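Local structure of acyl-coenzyme A oxidase 1 (5Y9D) at residues K39-V44 and V636-I641; R45-F50 and T644-L649. The protein catalyses the FAD-dependent oxidation of acyl-CoA by molecular oxygen to a trans-2-enoyl-CoA and hydrogen peroxide in peroxisomal fatty acid beta-oxidation. All blocks are in the same frame, centred on the assembly; numbering follows the deposited sequence.

How the contacts relate
Both contacts join the N-terminal part of the chain to elements almost 600 residues later in sequence, and both use the short helix 640-646. Contact 1 is partly buried and nearer the periphery. Contact 2 is fully buried and lies closer to the centre of the chain. The two centres are about 11 Å apart, and the contacts touch: the Phe42 ring packs on Val47, and Val44 packs on Ala646. Contact 1 sets the loop 39-44 against the junction of helices 619-637 and 640-646. It is mainly polar, with a side-chain amide bonded to backbone groups. Contact 2 lies toward the far end of helix 640-646. It is smaller and combines aliphatic packing with one threonine-to-carbonyl hydrogen bond.

Contact 1 (K39-V44 and V636-I641); sequences KTQFTV and VRDQVI
Lys39 lays its extended chain across Asp638, CD lying 3.6 Å from Asp638 OD1. Its NZ ends over one face of the Arg637 guanidinium, 3.4 Å from NH1. Glu36 is their common acidic partner, with a salt bridge to Arg637 and a long, weak ion pair to Lys39 NZ. A second salt bridge joins Arg637 to Asp353. The Lys39 carbonyl O receives Gln639 NE2 at 2.9 Å, from well above the carbonyl plane. Thr40 CA lies 3.5 Å from Gln639 OE1. Gln639 is the N-cap residue of helix 640-646, after a type I turn from Arg637 to Val640 that links it to helix 619-637. The contact thus joins the N-terminal part of the chain to the C-terminal acyl-CoA oxidase helices. The Gln639 side chain bends at chi2 (-70°), which turns the amide to the loop between helices 28-38 and 44-52. The Gln41 backbone N bonds to Gln639 OE1 at 2.8 Å, in the carbonyl plane on a lone pair. Both ends of this buried amide are held by loop backbone. Gln639 NE2 also makes a weak bond to Asp638 OD2. Phe42 brings CE2 to 3.2 Å from Gln639 OE1, and CG2 of Thr40 lies over the centre of one ring face.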
ATOM      1  N   LYS A  39      15.311  28.532 -10.039  1.00 36.97           N
ATOM      2  CA  LYS A  39      15.663  27.817 -11.287  1.00 35.21           C
ATOM      3  C   LYS A  39      14.509  27.743 -12.287  1.00 34.94           C
ATOM      4  O   LYS A  39      14.723  27.519 -13.464  1.00 36.87           O
ATOM      5  CB  LYS A  39      16.114  26.390 -11.015  1.00 35.18           C
ATOM      6  CG  LYS A  39      17.288  26.198 -10.062  1.00 35.57           C
ATOM      7  CD  LYS A  39      17.454  24.718  -9.701  1.00 36.75           C
ATOM      8  CE  LYS A  39      18.748  24.483  -8.929  1.00 40.99           C
ATOM      9  NZ  LYS A  39      19.054  23.041  -8.695  1.00 42.74           N
ATOM     10  N   THR A  40      13.277  27.931 -11.836  1.00 33.83           N
ATOM     11  CA  THR A  40      12.142  27.780 -12.720  1.00 31.97           C
ATOM     12  C   THR A  40      12.271  28.699 -13.944  1.00 33.62           C
ATOM     13  O   THR A  40      12.507  29.886 -13.795  1.00 33.29           O
ATOM     14  CB  THR A  40      10.839  28.030 -11.944  1.00 31.08           C
ATOM     15  OG1 THR A  40      10.742  27.059 -10.907  1.00 31.36           O
ATOM     16  CG2 THR A  40       9.587  27.897 -12.832  1.00 30.87           C
ATOM     17  N   GLN A  41      12.100  28.130 -15.138  1.00 36.19           N
ATOM     18  CA  GLN A  41      12.363  28.813 -16.411  1.00 39.67           C
ATOM     19  C   GLN A  41      11.119  29.439 -17.011  1.00 38.25           C
ATOM     20  O   GLN A  41      11.224  30.213 -17.950  1.00 36.00           O
ATOM     21  CB  GLN A  41      12.905  27.807 -17.432  1.00 47.05           C
ATOM     22  CG  GLN A  41      14.252  28.184 -18.049  1.00 52.97           C
ATOM     23  CD  GLN A  41      15.412  27.664 -17.222  1.00 56.42           C
ATOM     24  OE1 GLN A  41      15.401  27.781 -15.995  1.00 59.48           O
ATOM     25  NE2 GLN A  41      16.408  27.066 -17.883  1.00 53.39           N
ATOM     26  N   PHE A  42       9.952  29.069 -16.477  1.00 36.52           N
ATOM     27  CA  PHE A  42       8.636  29.428 -17.028  1.00 35.13           C
ATOM     28  C   PHE A  42       7.731  30.101 -15.966  1.00 34.80           C
ATOM     29  O   PHE A  42       8.021  30.086 -14.780  1.00 38.15           O
ATOM     30  CB  PHE A  42       7.959  28.159 -17.609  1.00 34.87           C
ATOM     31  CG  PHE A  42       7.849  27.009 -16.626  1.00 33.15           C
ATOM     32  CD1 PHE A  42       6.821  26.960 -15.696  1.00 32.00           C
ATOM     33  CD2 PHE A  42       8.778  25.995 -16.619  1.00 31.22           C
ATOM     34  CE1 PHE A  42       6.742  25.926 -14.777  1.00 30.92           C
ATOM     35  CE2 PHE A  42       8.689  24.952 -15.719  1.00 31.30           C
ATOM     36  CZ  PHE A  42       7.681  24.925 -14.782  1.00 30.37           C
ATOM     37  N   THR A  43       6.647  30.711 -16.398  1.00 35.30           N
ATOM     38  CA  THR A  43       5.637  31.230 -15.491  1.00 36.01           C
ATOM     39  C   THR A  43       4.733  30.095 -14.993  1.00 38.54           C
ATOM     40  O   THR A  43       4.007  29.468 -15.786  1.00 40.17           O
ATOM     41  CB  THR A  43       4.770  32.268 -16.200  1.00 37.01           C
ATOM     42  OG1 THR A  43       5.610  33.346 -16.645  1.00 39.47           O
ATOM     43  CG2 THR A  43       3.651  32.798 -15.267  1.00 36.34           C
ATOM     44  N   VAL A  44       4.771  29.837 -13.685  1.00 36.98           N
ATOM     45  CA  VAL A  44       4.071  28.687 -13.100  1.00 37.14           C
ATOM     46  C   VAL A  44       2.617  28.614 -13.547  1.00 33.72           C
ATOM     47  O   VAL A  44       2.127  27.565 -13.885  1.00 35.31           O
ATOM     48  CB  VAL A  44       4.108  28.705 -11.554  1.00 36.96           C
ATOM     49  CG1 VAL A  44       3.140  27.689 -10.976  1.00 38.38           C
ATOM     50  CG2 VAL A  44       5.508  28.421 -11.054  1.00 36.72           C
ATOM     51  N   VAL A 636      14.190  17.048 -16.050  1.00 33.71           N
ATOM     52  CA  VAL A 636      12.962  17.359 -15.302  1.00 31.97           C
ATOM     53  C   VAL A 636      13.259  17.763 -13.857  1.00 31.50           C
ATOM     54  O   VAL A 636      12.559  18.599 -13.294  1.00 29.73           O
ATOM     55  CB  VAL A 636      12.010  16.171 -15.329  1.00 29.56           C
ATOM     56  CG1 VAL A 636      11.083  16.182 -14.149  1.00 28.11           C
ATOM     57  CG2 VAL A 636      11.245  16.174 -16.653  1.00 31.08           C
ATOM     58  N   ARG A 637      14.295  17.163 -13.279  1.00 31.18           N
ATOM     59  CA  ARG A 637      14.727  17.516 -11.946  1.00 34.06           C
ATOM     60  C   ARG A 637      15.066  18.993 -11.809  1.00 36.26           C
ATOM     61  O   ARG A 637      14.777  19.587 -10.768  1.00 37.14           O
ATOM     62  CB  ARG A 637      15.889  16.627 -11.456  1.00 34.05           C
ATOM     63  CG  ARG A 637      16.466  16.991 -10.076  1.00 32.31           C
ATOM     64  CD  ARG A 637      17.661  17.912 -10.282  1.00 31.78           C
ATOM     65  NE  ARG A 637      18.298  18.483  -9.099  1.00 30.27           N
ATOM     66  CZ  ARG A 637      17.828  19.501  -8.373  1.00 31.38           C
ATOM     67  NH1 ARG A 637      18.566  19.960  -7.360  1.00 29.05           N
ATOM     68  NH2 ARG A 637      16.630  20.052  -8.632  1.00 29.74           N
ATOM     69  N   ASP A 638      15.638  19.600 -12.840  1.00 36.71           N
ATOM     70  CA  ASP A 638      16.018  21.008 -12.728  1.00 37.37           C
ATOM     71  C   ASP A 638      14.797  21.895 -12.435  1.00 35.59           C
ATOM     72  O   ASP A 638      14.953  22.935 -11.800  1.00 35.36           O
ATOM     73  CB  ASP A 638      16.778  21.512 -13.981  1.00 37.74           C
ATOM     74  CG  ASP A 638      17.368  22.944 -13.795  1.00 40.08           C
ATOM     75  OD1 ASP A 638      18.159  23.174 -12.857  1.00 42.69           O
ATOM     76  OD2 ASP A 638      17.052  23.846 -14.600  1.00 41.18           O
ATOM     77  N   GLN A 639      13.619  21.482 -12.904  1.00 32.77           N
ATOM     78  CA  GLN A 639      12.387  22.272 -12.806  1.00 34.18           C
ATOM     79  C   GLN A 639      11.309  21.702 -11.845  1.00 30.41           C
ATOM     80  O   GLN A 639      10.157  22.121 -11.922  1.00 28.43           O
ATOM     81  CB  GLN A 639      11.741  22.410 -14.197  1.00 37.63           C
ATOM     82  CG  GLN A 639      12.559  23.098 -15.294  1.00 38.66           C
ATOM     83  CD  GLN A 639      12.730  24.594 -15.064  1.00 41.57           C
ATOM     84  OE1 GLN A 639      11.785  25.393 -15.221  1.00 36.55           O
ATOM     85  NE2 GLN A 639      13.955  24.988 -14.699  1.00 43.08           N
ATOM     86  N   VAL A 640      11.653  20.766 -10.956  1.00 28.46           N
ATOM     87  CA  VAL A 640      10.626  20.087 -10.178  1.00 28.14           C
ATOM     88  C   VAL A 640       9.729  21.015  -9.400  1.00 28.99           C
ATOM     89  O   VAL A 640       8.509  20.721  -9.261  1.00 27.49           O
ATOM     90  CB  VAL A 640      11.156  19.092  -9.144  1.00 30.39           C
ATOM     91  CG1 VAL A 640      11.333  17.742  -9.783  1.00 33.79           C
ATOM     92  CG2 VAL A 640      12.429  19.576  -8.443  1.00 30.13           C
ATOM     93  N   ILE A 641      10.323  22.062  -8.852  1.00 26.54           N
ATOM     94  CA  ILE A 641       9.610  23.042  -8.069  1.00 25.36           C
ATOM     95  C   ILE A 641       8.592  23.774  -8.916  1.00 25.17           C
ATOM     96  O   ILE A 641       7.515  24.065  -8.454  1.00 25.62           O
ATOM     97  CB  ILE A 641      10.559  24.008  -7.352  1.00 26.61           C
ATOM     98  CG1 ILE A 641      11.447  23.242  -6.388  1.00 27.49           C
ATOM     99  CG2 ILE A 641       9.782  25.033  -6.564  1.00 26.68           C
ATOM    100  CD1 ILE A 641      10.680  22.338  -5.459  1.00 27.99           C
TER

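Contact 2 (R45-F50 and T644-L649); sequences RDVTNF and TDAFGL
Thr48 and Val47 meet Ala646 through different branches. In Thr48, OG1 stands beside the backbone N, anti to the carbonyl carbon (chi1 -54°), and this points the hydroxyl at the Ala646 carbonyl. In Val47, CG1 is anti to the backbone N (chi1 -172°) and touches the Ala646 methyl. Thr48 OG1 donates a hydrogen bond to Ala646 O at a short 2.5 Å. The donor is tilted 29° from the carbonyl plane. Thr48 CA also lies 3.3 Å from Ala646 O, a bent CA-H...O contact. One turn back in the same helix, Val44 O is also within hydrogen-bonding distance of the Thr48 hydroxyl and probably competes for its one proton. Replacing Thr48 by an alanine is likely to leave the buried Ala646 carbonyl without its hydroxyl partner. Val47 adds the apolar half: CB and CG1 each lie 3.6 Å from Ala646 CB. The backbones are close here, with Thr48 CA only 4.7 Å from Ala646 CA, consistent with the small side chain of Ala646. Gly648 departs from helical geometry with positive phi, which favours glycine. Helix 44-52 thus rests on the last part of helix 640-646, within the C-terminal acyl-CoA oxidase region. Tyr369 of helix 355-391 touches Val47, Ala646 and Phe647, while Thr58 of helix 55-70 touches Thr48. Helix 306-334 lies against Thr644 and Phe647, so the contact belongs to an all-helical part of the fold.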
ATOM      1  N   ARG A  45       1.935  29.741 -13.564  1.00 33.01           N
ATOM      2  CA  ARG A  45       0.516  29.754 -13.883  1.00 30.08           C
ATOM      3  C   ARG A  45       0.230  29.346 -15.314  1.00 32.56           C
ATOM      4  O   ARG A  45      -0.897  28.965 -15.610  1.00 35.00           O
ATOM      5  CB  ARG A  45      -0.067  31.121 -13.604  1.00 28.68           C
ATOM      6  CG  ARG A  45      -1.559  31.123 -13.464  1.00 29.75           C
ATOM      7  CD  ARG A  45      -2.057  32.540 -13.339  1.00 29.36           C
ATOM      8  NE  ARG A  45      -3.511  32.611 -13.155  1.00 30.83           N
ATOM      9  CZ  ARG A  45      -4.159  32.346 -12.013  1.00 28.78           C
ATOM     10  NH1 ARG A  45      -3.518  31.905 -10.927  1.00 28.05           N
ATOM     11  NH2 ARG A  45      -5.464  32.489 -11.967  1.00 27.11           N
ATOM     12  N   ASP A  46       1.213  29.417 -16.220  1.00 31.61           N
ATOM     13  CA  ASP A  46       0.965  28.934 -17.571  1.00 31.84           C
ATOM     14  C   ASP A  46       0.811  27.387 -17.536  1.00 31.16           C
ATOM     15  O   ASP A  46      -0.080  26.841 -18.181  1.00 32.38           O
ATOM     16  CB  ASP A  46       2.056  29.368 -18.561  1.00 35.32           C
ATOM     17  CG  ASP A  46       2.033  30.874 -18.894  1.00 38.45           C
ATOM     18  OD1 ASP A  46       0.983  31.548 -18.828  1.00 44.49           O
ATOM     19  OD2 ASP A  46       3.098  31.386 -19.272  1.00 41.30           O
ATOM     20  N   VAL A  47       1.662  26.686 -16.787  1.00 29.49           N
ATOM     21  CA  VAL A  47       1.507  25.233 -16.622  1.00 31.78           C
ATOM     22  C   VAL A  47       0.205  24.894 -15.877  1.00 32.60           C
ATOM     23  O   VAL A  47      -0.480  23.957 -16.250  1.00 35.31           O
ATOM     24  CB  VAL A  47       2.683  24.563 -15.879  1.00 30.08           C
ATOM     25  CG1 VAL A  47       2.536  23.049 -15.930  1.00 29.07           C
ATOM     26  CG2 VAL A  47       4.006  24.953 -16.506  1.00 31.65           C
ATOM     27  N   THR A  48      -0.123  25.665 -14.839  1.00 31.62           N
ATOM     28  CA  THR A  48      -1.366  25.481 -14.077  1.00 31.00           C
ATOM     29  C   THR A  48      -2.584  25.600 -15.022  1.00 31.06           C
ATOM     30  O   THR A  48      -3.484  24.781 -14.983  1.00 29.30           O
ATOM     31  CB  THR A  48      -1.451  26.484 -12.884  1.00 28.31           C
ATOM     32  OG1 THR A  48      -0.274  26.376 -12.061  1.00 26.08           O
ATOM     33  CG2 THR A  48      -2.638  26.186 -12.011  1.00 28.41           C
ATOM     34  N   ASN A  49      -2.550  26.588 -15.908  1.00 32.30           N
ATOM     35  CA  ASN A  49      -3.575  26.800 -16.946  1.00 31.27           C
ATOM     36  C   ASN A  49      -3.628  25.681 -17.965  1.00 31.91           C
ATOM     37  O   ASN A  49      -4.693  25.257 -18.376  1.00 33.69           O
ATOM     38  CB  ASN A  49      -3.338  28.142 -17.633  1.00 28.93           C
ATOM     39  CG  ASN A  49      -3.663  29.302 -16.720  1.00 30.86           C
ATOM     40  OD1 ASN A  49      -4.355  29.137 -15.691  1.00 29.46           O
ATOM     41  ND2 ASN A  49      -3.180  30.489 -17.074  1.00 33.03           N
ATOM     42  N   PHE A  50      -2.474  25.169 -18.334  1.00 30.60           N
ATOM     43  CA  PHE A  50      -2.430  24.006 -19.181  1.00 31.04           C
ATOM     44  C   PHE A  50      -3.087  22.795 -18.524  1.00 33.09           C
ATOM     45  O   PHE A  50      -3.788  22.039 -19.180  1.00 36.16           O
ATOM     46  CB  PHE A  50      -0.986  23.684 -19.500  1.00 31.54           C
ATOM     47  CG  PHE A  50      -0.798  22.361 -20.122  1.00 31.24           C
ATOM     48  CD1 PHE A  50      -0.903  22.215 -21.485  1.00 32.08           C
ATOM     49  CD2 PHE A  50      -0.510  21.256 -19.341  1.00 31.62           C
ATOM     50  CE1 PHE A  50      -0.715  20.976 -22.073  1.00 33.98           C
ATOM     51  CE2 PHE A  50      -0.349  20.009 -19.917  1.00 32.77           C
ATOM     52  CZ  PHE A  50      -0.442  19.872 -21.289  1.00 33.88           C
ATOM     53  N   THR A 644       5.565  21.069  -9.746  1.00 28.05           N
ATOM     54  CA  THR A 644       4.855  20.875  -8.513  1.00 26.21           C
ATOM     55  C   THR A 644       4.125  22.149  -8.095  1.00 25.99           C
ATOM     56  O   THR A 644       3.031  22.084  -7.591  1.00 28.96           O
ATOM     57  CB  THR A 644       5.764  20.276  -7.426  1.00 27.11           C
ATOM     58  OG1 THR A 644       6.999  20.980  -7.373  1.00 27.40           O
ATOM     59  CG2 THR A 644       6.073  18.863  -7.769  1.00 26.97           C
ATOM     60  N   ASP A 645       4.750  23.300  -8.308  1.00 27.22           N
ATOM     61  CA  ASP A 645       4.160  24.593  -7.992  1.00 26.05           C
ATOM     62  C   ASP A 645       2.949  24.781  -8.880  1.00 28.07           C
ATOM     63  O   ASP A 645       1.960  25.383  -8.510  1.00 27.29           O
ATOM     64  CB  ASP A 645       5.174  25.722  -8.200  1.00 28.72           C
ATOM     65  CG  ASP A 645       6.054  25.967  -6.980  1.00 29.60           C
ATOM     66  OD1 ASP A 645       5.789  25.409  -5.910  1.00 29.08           O
ATOM     67  OD2 ASP A 645       7.026  26.720  -7.096  1.00 30.46           O
ATOM     68  N   ALA A 646       3.099  24.253 -10.082  1.00 28.35           N
ATOM     69  CA  ALA A 646       2.168  24.304 -11.192  1.00 28.74           C
ATOM     70  C   ALA A 646       0.879  23.612 -10.848  1.00 27.38           C
ATOM     71  O   ALA A 646      -0.157  23.933 -11.409  1.00 27.13           O
ATOM     72  CB  ALA A 646       2.782  23.674 -12.420  1.00 30.14           C
ATOM     73  N   PHE A 647       0.937  22.673  -9.913  1.00 26.77           N
ATOM     74  CA  PHE A 647      -0.348  22.128  -9.409  1.00 27.13           C
ATOM     75  C   PHE A 647      -1.349  23.158  -8.802  1.00 26.22           C
ATOM     76  O   PHE A 647      -2.545  22.981  -8.925  1.00 28.19           O
ATOM     77  CB  PHE A 647      -0.134  20.955  -8.462  1.00 26.25           C
ATOM     78  CG  PHE A 647       0.487  19.779  -9.116  1.00 24.90           C
ATOM     79  CD1 PHE A 647       0.112  19.421 -10.380  1.00 25.22           C
ATOM     80  CD2 PHE A 647       1.459  19.053  -8.479  1.00 24.77           C
ATOM     81  CE1 PHE A 647       0.684  18.346 -11.003  1.00 27.14           C
ATOM     82  CE2 PHE A 647       2.040  17.978  -9.093  1.00 25.20           C
ATOM     83  CZ  PHE A 647       1.653  17.623 -10.357  1.00 25.56           C
ATOM     84  N   GLY A 648      -0.862  24.186  -8.122  1.00 26.16           N
ATOM     85  CA  GLY A 648      -1.625  25.302  -7.636  1.00 26.15           C
ATOM     86  C   GLY A 648      -2.127  25.120  -6.226  1.00 26.21           C
ATOM     87  O   GLY A 648      -3.006  25.846  -5.818  1.00 28.25           O
ATOM     88  N   LEU A 649      -1.563  24.164  -5.488  1.00 26.87           N
ATOM     89  CA  LEU A 649      -1.965  23.863  -4.105  1.00 27.08           C
ATOM     90  C   LEU A 649      -1.444  24.790  -3.003  1.00 26.54           C
ATOM     91  O   LEU A 649      -0.249  24.936  -2.826  1.00 28.12           O
ATOM     92  CB  LEU A 649      -1.544  22.455  -3.744  1.00 27.85           C
ATOM     93  CG  LEU A 649      -2.179  21.421  -4.666  1.00 29.94           C
ATOM     94  CD1 LEU A 649      -1.845  20.028  -4.204  1.00 28.26           C
ATOM     95  CD2 LEU A 649      -3.683  21.645  -4.706  1.00 30.28           C
TER